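Local atomic coordinates of dihydrofolate reductase, putative (Aspergillus flavus, PDB entry 6DRS), a protein that probably catalyses the NADPH-dependent reduction of dihydrofolate to tetrahydrofolate and is the target of antifungal antifolate inhibitors. Residues L7-A12 against T164-G169. Sequence-based numbering, arbitrary orientation.
Sequences LTLIVA and TALGLG. With H8A (3-{[(3R)-7,9-diamino-3-methyl-2,3-dihydrofuro[2,3-f]quinazolin-4-yl]oxy}benzonitrile), chain G.
Leu9 reaches from strand 7-17 to helix 159-167, where its two methyls pack on Ala165 and Leu166. Its CB points at the helix, and CG sits beside the backbone N (chi1 -73°). CD1 meets Ala165 CB at 3.9 Å. CD2 lies 3.9 Å from Leu166 CD2, the two leucines crossing at a slant, and is 4.1 Å from Ala165 CB as well. Two residues back on the same face, Leu7 CD2 touches Leu168 CD2 at 4.0 Å, these side chains running roughly perpendicular. The contact is thus wholly apolar, made by leucine branches and the Ala165 CB, and Leu135 of helix 135-146 also packs on Ala165 and Leu168. Farther along the strand, Ile10 O accepts an almost straight bond from amino N12 of the inhibitor H8A (2.8 Å, 177°) and is also hydrogen-bonded to Tyr162 OH, one helical turn before Leu166; strand and helix therefore converge on the diaminoquinazoline. Such packing of a helix on a central strand flanked by two parallel neighbours is part of the α/β dihydrofolate reductase fold, and the same strand, at Val11 and Ala12, lines both the antifolate and the NADP pockets.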
loop_
_atom_site.group_PDB
_atom_site.type_symbol
_atom_site.label_atom_id
_atom_site.label_comp_id
_atom_site.label_asym_id
_atom_site.label_seq_id
_atom_site.Cartn_x
_atom_site.Cartn_y
_atom_site.Cartn_z
ATOM N N LEU A 7 7.945 -10.154 1.480
ATOM C CA LEU A 7 6.713 -9.431 1.822
ATOM C C LEU A 7 7.024 -7.931 1.822
ATOM O O LEU A 7 7.985 -7.490 2.441
ATOM C CB LEU A 7 6.235 -9.913 3.198
ATOM C CG LEU A 7 4.789 -9.569 3.551
ATOM C CD1 LEU A 7 3.847 -9.873 2.390
ATOM C CD2 LEU A 7 4.354 -10.312 4.795
ATOM N N THR A 8 6.277 -7.161 1.061
ATOM C CA THR A 8 6.588 -5.752 0.960
ATOM C C THR A 8 5.477 -4.950 1.653
ATOM O O THR A 8 4.321 -5.027 1.254
ATOM C CB THR A 8 6.774 -5.354 -0.509
ATOM O OG1 THR A 8 7.796 -6.189 -1.063
ATOM C CG2 THR A 8 7.118 -3.894 -0.683
ATOM N N LEU A 9 5.846 -4.202 2.690
ATOM C CA LEU A 9 5.006 -3.131 3.264
ATOM C C LEU A 9 5.217 -1.854 2.444
ATOM O O LEU A 9 6.364 -1.465 2.164
ATOM C CB LEU A 9 5.432 -2.899 4.714
ATOM C CG LEU A 9 5.020 -3.978 5.707
ATOM C CD1 LEU A 9 5.595 -5.331 5.319
ATOM C CD2 LEU A 9 5.448 -3.583 7.118
ATOM N N ILE A 10 4.134 -1.229 2.003
ATOM C CA ILE A 10 4.253 0.051 1.340
ATOM C C ILE A 10 3.403 1.062 2.107
ATOM O O ILE A 10 2.228 0.776 2.461
ATOM C CB ILE A 10 3.861 -0.038 -0.140
ATOM C CG1 ILE A 10 4.082 1.297 -0.842
ATOM C CG2 ILE A 10 2.441 -0.570 -0.317
ATOM C CD1 ILE A 10 3.740 1.283 -2.308
ATOM N N VAL A 11 3.991 2.233 2.325
ATOM C CA VAL A 11 3.431 3.224 3.273
ATOM C C VAL A 11 3.917 4.613 2.874
ATOM O O VAL A 11 5.014 4.744 2.313
ATOM C CB VAL A 11 3.862 2.885 4.717
ATOM C CG1 VAL A 11 5.350 3.136 4.925
ATOM C CG2 VAL A 11 3.039 3.613 5.778
ATOM N N ALA A 12 3.100 5.637 3.133
ATOM C CA ALA A 12 3.570 7.032 3.133
ATOM C C ALA A 12 3.638 7.520 4.593
ATOM O O ALA A 12 2.709 7.274 5.371
ATOM C CB ALA A 12 2.701 7.901 2.255
ATOM N N THR A 164 1.458 -6.341 12.665
ATOM C CA THR A 164 1.389 -7.804 12.503
ATOM C C THR A 164 2.412 -8.290 11.464
ATOM O O THR A 164 3.139 -9.266 11.722
ATOM C CB THR A 164 -0.009 -8.294 12.111
ATOM O OG1 THR A 164 -0.930 -7.731 13.041
ATOM C CG2 THR A 164 -0.118 -9.800 12.187
ATOM N N ALA A 165 2.491 -7.622 10.313
ATOM C CA ALA A 165 3.520 -8.004 9.308
ATOM C C ALA A 165 4.907 -8.052 9.967
ATOM O O ALA A 165 5.623 -9.044 9.839
ATOM C CB ALA A 165 3.488 -7.093 8.105
ATOM N N LEU A 166 5.258 -7.008 10.714
ATOM C CA LEU A 166 6.600 -6.873 11.243
ATOM C C LEU A 166 6.840 -7.944 12.306
ATOM O O LEU A 166 7.974 -8.228 12.615
ATOM C CB LEU A 166 6.797 -5.464 11.805
ATOM C CG LEU A 166 6.796 -4.350 10.755
ATOM C CD1 LEU A 166 6.665 -2.986 11.410
ATOM C CD2 LEU A 166 8.054 -4.400 9.902
ATOM N N GLY A 167 5.776 -8.545 12.822
ATOM C CA GLY A 167 5.898 -9.528 13.880
ATOM C C GLY A 167 5.861 -10.959 13.362
ATOM O O GLY A 167 6.005 -11.893 14.146
ATOM N N LEU A 168 5.672 -11.160 12.063
ATOM C CA LEU A 168 5.626 -12.527 11.504
ATOM C C LEU A 168 6.959 -13.254 11.725
ATOM O O LEU A 168 8.021 -12.646 11.604
ATOM C CB LEU A 168 5.323 -12.441 10.007
ATOM C CG LEU A 168 3.890 -12.788 9.629
ATOM C CD1 LEU A 168 2.913 -12.185 10.622
ATOM C CD2 LEU A 168 3.588 -12.317 8.220
ATOM N N GLY A 169 6.889 -14.557 12.020
ATOM C CA GLY A 169 8.089 -15.383 12.217
ATOM C C GLY A 169 8.906 -15.536 10.939
ATOM O O GLY A 169 8.362 -15.907 9.895
HETATM C C2 H8A G . -3.297 5.577 -0.335
HETATM C C3 H8A G . -2.017 6.032 -0.668
HETATM C C4 H8A G . -0.884 5.300 -0.256
HETATM C C5 H8A G . -1.019 4.125 0.515
HETATM C C6 H8A G . -2.333 3.692 0.813
HETATM C C7 H8A G . -3.420 4.419 0.411
HETATM C C8 H8A G . 0.113 3.431 0.881
HETATM O O1 H8A G . -4.408 6.260 -0.729
HETATM C C10 H8A G . 1.462 5.006 -0.193
HETATM C C14 H8A G . -5.217 5.881 -1.785
HETATM C C15 H8A G . -6.528 6.402 -1.849
HETATM C C16 H8A G . -7.371 6.036 -2.914
HETATM C C17 H8A G . -6.898 5.155 -3.904
HETATM C C18 H8A G . -5.595 4.617 -3.876
HETATM N N9 H8A G . 1.336 3.890 0.536
HETATM N N11 H8A G . 0.376 5.721 -0.560
HETATM N N12 H8A G . -0.024 2.189 1.635
HETATM N N13 H8A G . 2.770 5.536 -0.590
HETATM C C19 H8A G . -4.770 4.994 -2.795
HETATM C C20 H8A G . -5.172 3.774 -4.830
HETATM N N21 H8A G . -4.826 2.981 -5.661
HETATM C C22 H8A G . -4.663 3.802 0.860
HETATM C C23 H8A G . -4.129 2.701 1.782
HETATM O O24 H8A G . -2.719 2.577 1.518
HETATM C C25 H8A G . -5.257 3.033 -0.300
#